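PDB 3C2B: transcriptional regulator, TetR family from Agrobacterium tumefaciens, which probably binds operator DNA as a dimeric transcription factor, through a helix-turn-helix domain joined to an all-helical dimerisation domain. Local coordinates for residues D22-L27 with A64-F69; D82-P87 with R151-L156; F96-L101 with K188-R193; R166-L171 with V199-L204. All coordinates share one frame; numbering follows the deposited sequence.

Contact 1 (D22-L27 with A64-F69); sequences DQALRL and AAMITF
The ring of Phe69 meets helix 15-31 with its edge: Asp22 OD1 and Leu25 CD2 both lie close to the ring plane, on its CD2-CE2-CZ side. The carboxylate of Asp22 is turned 69° from that plane and sets OD1 3.2 Å from Phe69 CE2, which would set a partly negative oxygen toward the weakly positive rim of hydrogens. Next along the rim, Leu25 CD2 packs 3.6 Å from Phe69 CD2. Phe69 reaches this far because its CG is anti to the backbone N (chi1 169°), which carries the ring across to the first turn of 22-27; Asn18 and Leu21 of the same helix also touch it. The two methyls of Leu25 divide the work, for CD1 turns to Met66, 3.6 Å from its CE. Met66, a selenomethionine, runs past Leu25 in the opposite direction and bends at its end, which places SE 3.7 Å from Ala24 CB and CE 3.3 Å from Ala24 O. Leu21, Leu28 and Leu36 close round the same selenomethionine. No hydrogen bond joins the two segments. Their axes cross at -98° with 10.1 Å between them, nearly perpendicular, and the small Ala24 faces the long Met66 side chain. Such packing of the first helix against the helix that follows the predicted helix-turn-helix (37-56) is characteristic of the TetR-family DNA-binding domain.

Contact 2 (D82-P87 with R151-L156); sequences DRVSAP and RRSGYL
Ser153 and Tyr155 both turn their side chains anti to their own carbonyl carbons (chi1 -64° for the serine), and so send a hydroxyl and a ring from one short loop toward 82-87. Ser153 OG accepts the N-H of Val84 at 3.2 Å, in an almost straight bond (175°); the same oxygen is also hydrogen-bonded to Ala149 O, one turn back in helix 137-152. The guanidinium of Arg83, brought over by a bend at chi3, lies across this serine, with Ser153 CA and Arg152 O over one face. Arg152 leaves in the other direction, toward Asp82. The exact placing of its end is doubtful, but carboxylate and guanidinium appear stacked, their planes 24° apart, and probably attract by charge without a directed N-H. The loop begins with a Schellman motif, in which Gly154 takes positive phi to end helix 137-152, while across the contact Ser85 is the N-cap of helix 86-104, its OG capping a backbone N of the new helix and also hydrogen-bonded to Gln88 OE1. One helix therefore stops where another starts, and Tyr155 fills the junction. Ala86 CB sits over one face of its ring, 3.9 Å from the centroid in a CH-pi contact; Ser153 O covers the opposite face, and Val84 O approaches the edge in plane, 3.1 Å from Tyr155 CE2. Glu213 of helix 208-214 hydrogen-bonds both Tyr155 OH and Ala86 N, and Lys209 makes a cation-pi contact with the ring.

Contact 3 (F96-L101 with K188-R193); sequences FAHDLL and KDFSAR
Helix 190-205 begins against the middle of helix 86-104 in the C-terminal domain, and Phe190, in its first turn, and Leu101 are the main partners in this contact. Leu101 CB stands over the centre of one face of the Phe190 ring, 3.8 Å from the centroid and 11° off the ring normal, a well-centred CH-pi contact. His98 comes to the same phenylalanine from the edge side, with CD2 near the ring plane and 3.5 Å from Phe190 CB. The His98 side chain extends with CG anti to the backbone N (chi1 -165°), which lays one imidazole face against the start of the neighbouring helix. Phe190 C sits over the centre of that face, and Ser191 N lies nearer the rim, 3.8 Å from His98 CE1; the imidazole thus packs on backbone as well as on a side chain. Leu101 reaches further with CD1, which touches Arg193 CG at 3.7 Å. Only the aliphatic start of Arg193 takes part. Bends at chi2 and chi3 lead its guanidinium away to the second subunit, where NH2 forms a salt bridge with Glu163 of that chain. No hydrogen bond crosses between the segments, although His98 and Ser191 bring polar groups to the boundary. Ile172 of helix 161-173 adds to the packing on Leu101, so three helices meet here, as in the all-helical C-terminal domain of TetR-family regulators.

Contact 4 (R166-L171 with V199-L204); sequences RSFYGL and VAFLTL
Phe168 rests on Phe201 from its first side-chain carbon outward. Its CB lies 3.6 Å from Phe201 CD1, its CG stands 3.8 Å above the plane of the Phe201 ring and toward the rim, and CD1 approaches both CB and CG of Phe201, each at 3.7 Å. Farther out, CE1 is 4.0 Å from Phe201 CB, the last near approach before the tip. The two rings overlap obliquely, with centroids 4.5 Å apart and planes inclined by 33°. Both phenylalanines hold CG anti to the backbone N, and the two side chains cross at about a right angle as they leave facing helices. Leu93 of helix 86-104 touches both rings, and Tyr205 also meets the Phe201 ring. One turn further along helix 161-173, Leu171 turns a single methyl, CD1, to both Ala200 CB (3.8 Å) and Leu204 CD2. No hydrogen bond joins the two segments. Leu171 and Leu204 also pack on their own counterparts in the second subunit, while Arg166 NH1 donates to Leu171 O of that chain. The segment axes run nearly antiparallel, at 153° and 9.8 Å apart. Paired in this way, helices 161-173 and 190-205 bring their residues to the other subunit, consistent with the four-helix dimer interface found in TetR-family regulators.

How the contacts relate
Contact 1 stands apart in the predicted N-terminal DNA-binding region: its centre is 26 Å from that of contact 3, 34 Å from contact 4 and 40 Å from contact 2. The other three are linked in the C-terminal part. Contacts 2 and 3 share helix 86-104 without touching, their centres 22 Å apart; contacts 3 and 4 share helix 190-205 and touch, Phe96 CD2 meeting Phe168 CE2 at 3.6 Å. Contact 2 reaches contact 4 through Leu156, whose CD2 is 3.8 Å from Leu202 CD2. Contacts 3 and 4 both extend to the second subunit, whereas contacts 1 and 2 lie wholly within one chain.

Contact 1 (D22-L27 with A64-F69)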
loop_
_atom_site.group_PDB
_atom_site.type_symbol
_atom_site.label_atom_id
_atom_site.label_comp_id
_atom_site.label_asym_id
_atom_site.label_seq_id
_atom_site.Cartn_x
_atom_site.Cartn_y
_atom_site.Cartn_z
ATOM N N ASP A 22 6.942 -7.341 -24.484
ATOM C CA ASP A 22 6.255 -8.503 -23.906
ATOM C C ASP A 22 7.199 -9.499 -23.219
ATOM O O ASP A 22 6.856 -10.073 -22.188
ATOM C CB ASP A 22 5.399 -9.229 -24.943
ATOM C CG ASP A 22 3.987 -8.654 -25.061
ATOM O OD1 ASP A 22 3.489 -7.959 -24.138
ATOM O OD2 ASP A 22 3.361 -8.921 -26.113
ATOM N N GLN A 23 8.381 -9.706 -23.787
ATOM C CA GLN A 23 9.391 -10.547 -23.142
ATOM C C GLN A 23 9.918 -9.919 -21.857
ATOM O O GLN A 23 10.190 -10.621 -20.865
ATOM C CB GLN A 23 10.554 -10.842 -24.093
ATOM C CG GLN A 23 10.266 -11.914 -25.151
ATOM C CD GLN A 23 9.452 -13.087 -24.614
ATOM O OE1 GLN A 23 8.443 -13.464 -25.208
ATOM N NE2 GLN A 23 9.884 -13.661 -23.486
ATOM N N ALA A 24 10.052 -8.591 -21.882
ATOM C CA ALA A 24 10.611 -7.841 -20.761
ATOM C C ALA A 24 9.631 -7.801 -19.578
ATOM O O ALA A 24 10.037 -7.979 -18.420
ATOM C CB ALA A 24 11.038 -6.439 -21.199
ATOM N N LEU A 25 8.353 -7.583 -19.889
ATOM C CA LEU A 25 7.249 -7.723 -18.928
ATOM C C LEU A 25 7.219 -9.130 -18.311
ATOM O O LEU A 25 7.114 -9.261 -17.093
ATOM C CB LEU A 25 5.901 -7.396 -19.592
ATOM C CG LEU A 25 5.413 -5.934 -19.613
ATOM C CD1 LEU A 25 6.549 -4.908 -19.730
ATOM C CD2 LEU A 25 4.327 -5.692 -20.671
ATOM N N ARG A 26 7.329 -10.155 -19.164
ATOM C CA ARG A 26 7.419 -11.557 -18.748
ATOM C C ARG A 26 8.575 -11.812 -17.764
ATOM O O ARG A 26 8.358 -12.408 -16.709
ATOM C CB ARG A 26 7.536 -12.473 -19.976
ATOM C CG ARG A 26 7.985 -13.912 -19.686
ATOM C CD ARG A 26 7.484 -14.897 -20.755
ATOM N NE ARG A 26 6.032 -15.118 -20.636
ATOM C CZ ARG A 26 5.281 -15.820 -21.491
ATOM N NH1 ARG A 26 5.817 -16.403 -22.565
ATOM N NH2 ARG A 26 3.976 -15.936 -21.270
ATOM N N LEU A 27 9.788 -11.374 -18.118
ATOM C CA LEU A 27 10.969 -11.576 -17.253
ATOM C C LEU A 27 10.738 -10.966 -15.884
ATOM O O LEU A 27 11.095 -11.537 -14.854
ATOM C CB LEU A 27 12.228 -10.948 -17.864
ATOM C CG LEU A 27 13.023 -11.725 -18.919
ATOM C CD1 LEU A 27 14.073 -10.804 -19.541
ATOM C CD2 LEU A 27 13.688 -12.990 -18.341
ATOM N N ALA A 64 10.908 2.658 -18.778
ATOM C CA ALA A 64 9.814 3.591 -19.043
ATOM C C ALA A 64 8.909 3.138 -20.194
ATOM O O ALA A 64 7.685 3.337 -20.136
ATOM C CB ALA A 64 10.359 5.013 -19.307
ATOM N N ALA A 65 9.505 2.544 -21.233
ATOM C CA ALA A 65 8.742 2.076 -22.390
ATOM C C ALA A 65 7.918 0.858 -22.007
ATOM O O ALA A 65 6.814 0.691 -22.494
ATOM C CB ALA A 65 9.656 1.781 -23.591
HETATM N N MSE A 66 8.467 0.025 -21.129
HETATM C CA MSE A 66 7.747 -1.090 -20.512
HETATM C C MSE A 66 6.493 -0.608 -19.726
HETATM O O MSE A 66 5.392 -1.163 -19.857
HETATM C CB MSE A 66 8.689 -1.853 -19.560
HETATM C CG MSE A 66 9.873 -2.602 -20.215
HETATM SE SE MSE A 66 11.049 -3.492 -18.882
HETATM C CE MSE A 66 9.749 -4.686 -18.036
ATOM N N ILE A 67 6.681 0.418 -18.902
ATOM C CA ILE A 67 5.573 1.051 -18.167
ATOM C C ILE A 67 4.528 1.680 -19.124
ATOM O O ILE A 67 3.327 1.473 -18.932
ATOM C CB ILE A 67 6.078 2.100 -17.134
ATOM C CG1 ILE A 67 6.874 1.403 -16.020
ATOM C CG2 ILE A 67 4.910 2.932 -16.557
ATOM C CD1 ILE A 67 7.497 2.327 -14.963
ATOM N N THR A 68 4.970 2.429 -20.144
ATOM C CA THR A 68 4.014 3.082 -21.055
ATOM C C THR A 68 3.436 2.133 -22.116
ATOM O O THR A 68 2.356 2.400 -22.647
ATOM C CB THR A 68 4.571 4.367 -21.699
ATOM O OG1 THR A 68 5.585 4.035 -22.652
ATOM C CG2 THR A 68 5.142 5.296 -20.633
ATOM N N PHE A 69 4.151 1.052 -22.430
ATOM C CA PHE A 69 3.636 -0.036 -23.288
ATOM C C PHE A 69 2.498 -0.751 -22.561
ATOM O O PHE A 69 1.464 -1.027 -23.159
ATOM C CB PHE A 69 4.770 -1.032 -23.631
ATOM C CG PHE A 69 4.312 -2.324 -24.291
ATOM C CD1 PHE A 69 3.884 -2.343 -25.623
ATOM C CD2 PHE A 69 4.353 -3.535 -23.591
ATOM C CE1 PHE A 69 3.474 -3.546 -26.237
ATOM C CE2 PHE A 69 3.949 -4.745 -24.209
ATOM C CZ PHE A 69 3.516 -4.749 -25.529
#

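Contact 2 (D82-P87 with R151-L156)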
loop_
_atom_site.group_PDB
_atom_site.type_symbol
_atom_site.label_atom_id
_atom_site.label_comp_id
_atom_site.label_asym_id
_atom_site.label_seq_id
_atom_site.Cartn_x
_atom_site.Cartn_y
_atom_site.Cartn_z
ATOM N N ASP A 82 -24.563 10.431 -16.892
ATOM C CA ASP A 82 -24.937 11.663 -16.194
ATOM C C ASP A 82 -25.711 11.371 -14.906
ATOM O O ASP A 82 -25.356 11.879 -13.842
ATOM C CB ASP A 82 -25.729 12.585 -17.127
ATOM C CG ASP A 82 -25.497 14.071 -16.835
ATOM O OD1 ASP A 82 -24.635 14.690 -17.512
ATOM O OD2 ASP A 82 -26.190 14.620 -15.940
ATOM N N ARG A 83 -26.740 10.526 -14.993
ATOM C CA ARG A 83 -27.582 10.246 -13.828
ATOM C C ARG A 83 -27.918 8.766 -13.593
ATOM O O ARG A 83 -27.986 7.973 -14.539
ATOM C CB ARG A 83 -28.834 11.112 -13.860
ATOM C CG ARG A 83 -28.555 12.575 -13.503
ATOM C CD ARG A 83 -29.811 13.308 -13.044
ATOM N NE ARG A 83 -30.514 12.527 -12.021
ATOM C CZ ARG A 83 -31.277 13.031 -11.053
ATOM N NH1 ARG A 83 -31.859 12.203 -10.196
ATOM N NH2 ARG A 83 -31.442 14.345 -10.919
ATOM N N VAL A 84 -28.115 8.408 -12.324
ATOM C CA VAL A 84 -28.328 7.009 -11.932
ATOM C C VAL A 84 -29.420 6.877 -10.883
ATOM O O VAL A 84 -29.718 7.830 -10.175
ATOM C CB VAL A 84 -27.019 6.348 -11.349
ATOM C CG1 VAL A 84 -25.993 6.066 -12.443
ATOM C CG2 VAL A 84 -26.426 7.210 -10.272
ATOM N N SER A 85 -30.007 5.688 -10.792
ATOM C CA SER A 85 -30.870 5.324 -9.674
ATOM C C SER A 85 -29.966 4.857 -8.541
ATOM O O SER A 85 -28.775 4.586 -8.766
ATOM C CB SER A 85 -31.771 4.165 -10.059
ATOM O OG SER A 85 -30.991 3.034 -10.445
ATOM N N ALA A 86 -30.533 4.738 -7.341
ATOM C CA ALA A 86 -29.796 4.278 -6.189
ATOM C C ALA A 86 -29.252 2.838 -6.345
ATOM O O ALA A 86 -28.073 2.607 -6.064
ATOM C CB ALA A 86 -30.601 4.462 -4.893
ATOM N N PRO A 87 -30.096 1.871 -6.799
ATOM C CA PRO A 87 -29.574 0.505 -7.096
ATOM C C PRO A 87 -28.459 0.483 -8.157
ATOM O O PRO A 87 -27.507 -0.271 -8.009
ATOM C CB PRO A 87 -30.791 -0.244 -7.664
ATOM C CG PRO A 87 -31.989 0.595 -7.334
ATOM C CD PRO A 87 -31.550 1.989 -7.059
ATOM N N ARG A 151 -23.501 12.016 -6.519
ATOM C CA ARG A 151 -23.790 13.371 -6.008
ATOM C C ARG A 151 -24.924 14.050 -6.811
ATOM O O ARG A 151 -25.904 14.493 -6.231
ATOM C CB ARG A 151 -22.539 14.252 -6.094
ATOM C CG ARG A 151 -22.574 15.493 -5.214
ATOM C CD ARG A 151 -21.549 16.514 -5.694
ATOM N NE ARG A 151 -21.771 16.819 -7.108
ATOM C CZ ARG A 151 -22.761 17.593 -7.564
ATOM N NH1 ARG A 151 -23.631 18.170 -6.736
ATOM N NH2 ARG A 151 -22.892 17.779 -8.863
ATOM N N ARG A 152 -24.777 14.131 -8.140
ATOM C CA ARG A 152 -25.792 14.776 -8.999
ATOM C C ARG A 152 -27.198 14.247 -8.740
ATOM O O ARG A 152 -28.189 14.991 -8.857
ATOM C CB ARG A 152 -25.489 14.544 -10.467
ATOM C CG ARG A 152 -24.421 15.399 -11.017
ATOM C CD ARG A 152 -24.522 15.453 -12.531
ATOM N NE ARG A 152 -23.195 15.346 -13.125
ATOM C CZ ARG A 152 -22.635 14.191 -13.499
ATOM N NH1 ARG A 152 -23.296 13.045 -13.377
ATOM N NH2 ARG A 152 -21.417 14.179 -14.020
ATOM N N SER A 153 -27.279 12.964 -8.397
ATOM C CA SER A 153 -28.537 12.286 -8.343
ATOM C C SER A 153 -29.125 12.379 -6.968
ATOM O O SER A 153 -30.167 11.797 -6.704
ATOM C CB SER A 153 -28.384 10.838 -8.786
ATOM O OG SER A 153 -27.975 10.771 -10.146
ATOM N N GLY A 154 -28.458 13.134 -6.094
ATOM C CA GLY A 154 -28.915 13.367 -4.738
ATOM C C GLY A 154 -28.600 12.247 -3.766
ATOM O O GLY A 154 -29.110 12.255 -2.627
ATOM N N TYR A 155 -27.776 11.279 -4.187
ATOM C CA TYR A 155 -27.509 10.082 -3.342
ATOM C C TYR A 155 -26.251 10.156 -2.457
ATOM O O TYR A 155 -26.138 9.409 -1.502
ATOM C CB TYR A 155 -27.461 8.799 -4.187
ATOM C CG TYR A 155 -28.729 8.503 -4.954
ATOM C CD1 TYR A 155 -29.969 8.356 -4.297
ATOM C CD2 TYR A 155 -28.690 8.353 -6.349
ATOM C CE1 TYR A 155 -31.127 8.083 -5.016
ATOM C CE2 TYR A 155 -29.840 8.072 -7.065
ATOM C CZ TYR A 155 -31.050 7.947 -6.403
ATOM O OH TYR A 155 -32.166 7.668 -7.153
ATOM N N LEU A 156 -25.330 11.057 -2.784
ATOM C CA LEU A 156 -24.066 11.239 -2.043
ATOM C C LEU A 156 -23.867 12.687 -1.644
ATOM O O LEU A 156 -24.124 13.599 -2.430
ATOM C CB LEU A 156 -22.853 10.831 -2.891
ATOM C CG LEU A 156 -22.791 9.399 -3.383
ATOM C CD1 LEU A 156 -21.520 9.278 -4.213
ATOM C CD2 LEU A 156 -22.788 8.450 -2.174
#

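Contact 3 (F96-L101 with K188-R193)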
loop_
_atom_site.group_PDB
_atom_site.type_symbol
_atom_site.label_atom_id
_atom_site.label_comp_id
_atom_site.label_asym_id
_atom_site.label_seq_id
_atom_site.Cartn_x
_atom_site.Cartn_y
_atom_site.Cartn_z
ATOM N N PHE A 96 -17.027 -1.378 -9.574
ATOM C CA PHE A 96 -15.818 -0.618 -9.479
ATOM C C PHE A 96 -14.817 -1.218 -8.433
ATOM O O PHE A 96 -13.641 -1.487 -8.735
ATOM C CB PHE A 96 -16.109 0.843 -9.133
ATOM C CG PHE A 96 -14.869 1.596 -8.892
ATOM C CD1 PHE A 96 -14.147 2.121 -9.982
ATOM C CD2 PHE A 96 -14.343 1.702 -7.591
ATOM C CE1 PHE A 96 -12.928 2.779 -9.791
ATOM C CE2 PHE A 96 -13.092 2.363 -7.383
ATOM C CZ PHE A 96 -12.384 2.888 -8.502
ATOM N N ALA A 97 -15.281 -1.397 -7.200
ATOM C CA ALA A 97 -14.376 -1.850 -6.119
ATOM C C ALA A 97 -13.683 -3.166 -6.482
ATOM O O ALA A 97 -12.481 -3.316 -6.272
ATOM C CB ALA A 97 -15.144 -1.961 -4.813
ATOM N N HIS A 98 -14.447 -4.103 -7.049
ATOM C CA HIS A 98 -13.947 -5.411 -7.450
ATOM C C HIS A 98 -12.943 -5.280 -8.617
ATOM O O HIS A 98 -11.870 -5.899 -8.592
ATOM C CB HIS A 98 -15.184 -6.280 -7.835
ATOM C CG HIS A 98 -14.926 -7.757 -7.944
ATOM N ND1 HIS A 98 -15.951 -8.689 -7.868
ATOM C CD2 HIS A 98 -13.791 -8.471 -8.179
ATOM C CE1 HIS A 98 -15.455 -9.907 -8.047
ATOM N NE2 HIS A 98 -14.147 -9.801 -8.216
ATOM N N ASP A 99 -13.302 -4.481 -9.641
ATOM C CA ASP A 99 -12.360 -4.095 -10.706
ATOM C C ASP A 99 -11.045 -3.479 -10.145
ATOM O O ASP A 99 -9.968 -3.822 -10.587
ATOM C CB ASP A 99 -13.005 -3.073 -11.640
ATOM C CG ASP A 99 -14.115 -3.650 -12.481
ATOM O OD1 ASP A 99 -14.282 -4.890 -12.545
ATOM O OD2 ASP A 99 -14.827 -2.843 -13.122
ATOM N N LEU A 100 -11.138 -2.569 -9.201
ATOM C CA LEU A 100 -9.922 -1.993 -8.553
ATOM C C LEU A 100 -8.997 -3.083 -7.946
ATOM O O LEU A 100 -7.796 -3.148 -8.247
ATOM C CB LEU A 100 -10.290 -0.942 -7.493
ATOM C CG LEU A 100 -9.077 -0.332 -6.704
ATOM C CD1 LEU A 100 -7.992 0.257 -7.651
ATOM C CD2 LEU A 100 -9.552 0.780 -5.717
ATOM N N LEU A 101 -9.586 -3.947 -7.124
ATOM C CA LEU A 101 -8.856 -5.012 -6.467
ATOM C C LEU A 101 -8.153 -5.909 -7.502
ATOM O O LEU A 101 -6.969 -6.234 -7.384
ATOM C CB LEU A 101 -9.833 -5.802 -5.600
ATOM C CG LEU A 101 -10.217 -5.031 -4.336
ATOM C CD1 LEU A 101 -11.519 -5.616 -3.726
ATOM C CD2 LEU A 101 -9.021 -4.880 -3.295
ATOM N N LYS A 188 -9.173 -15.010 -2.105
ATOM C CA LYS A 188 -10.101 -15.020 -3.217
ATOM C C LYS A 188 -11.490 -14.599 -2.708
ATOM O O LYS A 188 -12.425 -15.396 -2.718
ATOM C CB LYS A 188 -10.124 -16.413 -3.893
ATOM C CG LYS A 188 -9.088 -16.609 -5.019
ATOM C CD LYS A 188 -9.692 -16.352 -6.427
ATOM C CE LYS A 188 -8.781 -15.418 -7.272
ATOM N NZ LYS A 188 -9.252 -15.208 -8.681
ATOM N N ASP A 189 -11.618 -13.351 -2.252
ATOM C CA ASP A 189 -12.926 -12.864 -1.801
ATOM C C ASP A 189 -13.153 -11.392 -2.196
ATOM O O ASP A 189 -13.703 -10.607 -1.415
ATOM C CB ASP A 189 -13.118 -13.097 -0.283
ATOM C CG ASP A 189 -12.332 -12.090 0.587
ATOM O OD1 ASP A 189 -11.217 -11.630 0.190
ATOM O OD2 ASP A 189 -12.864 -11.750 1.676
ATOM N N PHE A 190 -12.760 -11.040 -3.420
ATOM C CA PHE A 190 -12.905 -9.665 -3.885
ATOM C C PHE A 190 -14.347 -9.213 -3.902
ATOM O O PHE A 190 -14.645 -8.060 -3.633
ATOM C CB PHE A 190 -12.213 -9.429 -5.226
ATOM C CG PHE A 190 -10.694 -9.466 -5.147
ATOM C CD1 PHE A 190 -10.038 -9.434 -3.911
ATOM C CD2 PHE A 190 -9.923 -9.508 -6.304
ATOM C CE1 PHE A 190 -8.623 -9.430 -3.809
ATOM C CE2 PHE A 190 -8.495 -9.511 -6.208
ATOM C CZ PHE A 190 -7.861 -9.468 -4.940
ATOM N N SER A 191 -15.233 -10.135 -4.251
ATOM C CA SER A 191 -16.646 -9.871 -4.280
ATOM C C SER A 191 -17.172 -9.415 -2.928
ATOM O O SER A 191 -17.920 -8.440 -2.845
ATOM C CB SER A 191 -17.377 -11.159 -4.640
ATOM O OG SER A 191 -18.442 -10.811 -5.451
ATOM N N ALA A 192 -16.840 -10.163 -1.879
ATOM C CA ALA A 192 -17.285 -9.833 -0.522
ATOM C C ALA A 192 -16.636 -8.534 -0.060
ATOM O O ALA A 192 -17.276 -7.703 0.571
ATOM C CB ALA A 192 -16.951 -10.966 0.459
ATOM N N ARG A 193 -15.370 -8.340 -0.393
ATOM C CA ARG A 193 -14.679 -7.119 -0.020
ATOM C C ARG A 193 -15.309 -5.886 -0.648
ATOM O O ARG A 193 -15.474 -4.861 0.013
ATOM C CB ARG A 193 -13.174 -7.215 -0.353
ATOM C CG ARG A 193 -12.394 -5.903 -0.097
ATOM C CD ARG A 193 -12.725 -5.317 1.325
ATOM N NE ARG A 193 -12.439 -6.327 2.348
ATOM C CZ ARG A 193 -12.933 -6.342 3.586
ATOM N NH1 ARG A 193 -12.589 -7.320 4.416
ATOM N NH2 ARG A 193 -13.778 -5.394 4.002
#

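Contact 4 (R166-L171 with V199-L204)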
loop_
_atom_site.group_PDB
_atom_site.type_symbol
_atom_site.label_atom_id
_atom_site.label_comp_id
_atom_site.label_asym_id
_atom_site.label_seq_id
_atom_site.Cartn_x
_atom_site.Cartn_y
_atom_site.Cartn_z
ATOM N N ARG A 166 -10.747 9.185 -1.854
ATOM C CA ARG A 166 -9.699 8.771 -0.915
ATOM C C ARG A 166 -10.181 7.729 0.122
ATOM O O ARG A 166 -9.518 6.646 0.306
ATOM C CB ARG A 166 -8.994 10.013 -0.256
ATOM C CG ARG A 166 -7.741 9.628 0.539
ATOM C CD ARG A 166 -7.121 10.800 1.364
ATOM N NE ARG A 166 -5.918 10.371 2.070
ATOM C CZ ARG A 166 -5.899 9.633 3.191
ATOM N NH1 ARG A 166 -7.022 9.252 3.781
ATOM N NH2 ARG A 166 -4.756 9.260 3.724
ATOM N N SER A 167 -11.300 8.047 0.780
ATOM C CA SER A 167 -11.925 7.166 1.754
ATOM C C SER A 167 -12.354 5.844 1.107
ATOM O O SER A 167 -12.060 4.791 1.631
ATOM C CB SER A 167 -13.163 7.814 2.375
ATOM O OG SER A 167 -12.814 8.923 3.200
ATOM N N PHE A 168 -13.027 5.910 -0.027
ATOM C CA PHE A 168 -13.497 4.725 -0.736
ATOM C C PHE A 168 -12.333 3.835 -1.088
ATOM O O PHE A 168 -12.381 2.614 -0.875
ATOM C CB PHE A 168 -14.231 5.153 -2.008
ATOM C CG PHE A 168 -15.035 4.061 -2.678
ATOM C CD1 PHE A 168 -15.614 3.013 -1.945
ATOM C CD2 PHE A 168 -15.226 4.088 -4.058
ATOM C CE1 PHE A 168 -16.393 2.038 -2.591
ATOM C CE2 PHE A 168 -16.025 3.120 -4.696
ATOM C CZ PHE A 168 -16.598 2.089 -3.951
ATOM N N TYR A 169 -11.249 4.439 -1.544
ATOM C CA TYR A 169 -10.108 3.658 -2.001
ATOM C C TYR A 169 -9.510 2.934 -0.808
ATOM O O TYR A 169 -9.174 1.744 -0.898
ATOM C CB TYR A 169 -9.095 4.602 -2.672
ATOM C CG TYR A 169 -7.927 3.913 -3.347
ATOM C CD1 TYR A 169 -6.922 3.281 -2.617
ATOM C CD2 TYR A 169 -7.842 3.904 -4.727
ATOM C CE1 TYR A 169 -5.865 2.641 -3.286
ATOM C CE2 TYR A 169 -6.775 3.300 -5.394
ATOM C CZ TYR A 169 -5.829 2.673 -4.691
ATOM O OH TYR A 169 -4.823 2.122 -5.413
ATOM N N GLY A 170 -9.330 3.649 0.304
ATOM C CA GLY A 170 -8.720 3.024 1.500
ATOM C C GLY A 170 -9.623 1.921 2.053
ATOM O O GLY A 170 -9.156 0.861 2.510
ATOM N N LEU A 171 -10.928 2.156 2.009
ATOM C CA LEU A 171 -11.910 1.130 2.417
ATOM C C LEU A 171 -11.889 -0.134 1.548
ATOM O O LEU A 171 -12.029 -1.246 2.064
ATOM C CB LEU A 171 -13.341 1.682 2.490
ATOM C CG LEU A 171 -13.623 2.752 3.578
ATOM C CD1 LEU A 171 -15.004 3.407 3.339
ATOM C CD2 LEU A 171 -13.595 2.162 5.033
ATOM N N VAL A 199 -20.953 -0.735 1.339
ATOM C CA VAL A 199 -21.762 -0.487 2.561
ATOM C C VAL A 199 -21.132 0.626 3.435
ATOM O O VAL A 199 -21.815 1.582 3.832
ATOM C CB VAL A 199 -22.018 -1.791 3.409
ATOM C CG1 VAL A 199 -22.753 -1.504 4.705
ATOM C CG2 VAL A 199 -22.849 -2.794 2.605
ATOM N N ALA A 200 -19.830 0.513 3.704
ATOM C CA ALA A 200 -19.094 1.528 4.469
ATOM C C ALA A 200 -19.105 2.941 3.766
ATOM O O ALA A 200 -19.415 3.955 4.386
ATOM C CB ALA A 200 -17.645 1.036 4.750
ATOM N N PHE A 201 -18.748 2.984 2.497
ATOM C CA PHE A 201 -18.789 4.228 1.707
ATOM C C PHE A 201 -20.158 4.934 1.745
ATOM O O PHE A 201 -20.238 6.160 1.880
ATOM C CB PHE A 201 -18.375 3.933 0.261
ATOM C CG PHE A 201 -18.286 5.169 -0.614
ATOM C CD1 PHE A 201 -17.307 6.127 -0.397
ATOM C CD2 PHE A 201 -19.216 5.398 -1.619
ATOM C CE1 PHE A 201 -17.238 7.282 -1.216
ATOM C CE2 PHE A 201 -19.154 6.554 -2.412
ATOM C CZ PHE A 201 -18.167 7.489 -2.204
ATOM N N LEU A 202 -21.233 4.159 1.695
ATOM C CA LEU A 202 -22.596 4.696 1.685
ATOM C C LEU A 202 -23.044 5.170 3.069
ATOM O O LEU A 202 -23.814 6.123 3.194
ATOM C CB LEU A 202 -23.567 3.669 1.074
ATOM C CG LEU A 202 -23.403 3.451 -0.450
ATOM C CD1 LEU A 202 -24.467 2.490 -1.018
ATOM C CD2 LEU A 202 -23.449 4.777 -1.259
ATOM N N THR A 203 -22.558 4.504 4.115
ATOM C CA THR A 203 -22.707 4.994 5.472
ATOM C C THR A 203 -22.055 6.369 5.628
ATOM O O THR A 203 -22.638 7.272 6.205
ATOM C CB THR A 203 -22.133 3.997 6.479
ATOM O OG1 THR A 203 -22.819 2.753 6.316
ATOM C CG2 THR A 203 -22.331 4.496 7.909
ATOM N N LEU A 204 -20.866 6.535 5.076
ATOM C CA LEU A 204 -20.112 7.781 5.244
ATOM C C LEU A 204 -20.712 8.929 4.447
ATOM O O LEU A 204 -20.895 10.008 4.953
ATOM C CB LEU A 204 -18.670 7.541 4.799
ATOM C CG LEU A 204 -17.485 7.423 5.758
ATOM C CD1 LEU A 204 -17.840 7.131 7.197
ATOM C CD2 LEU A 204 -16.417 6.496 5.254
#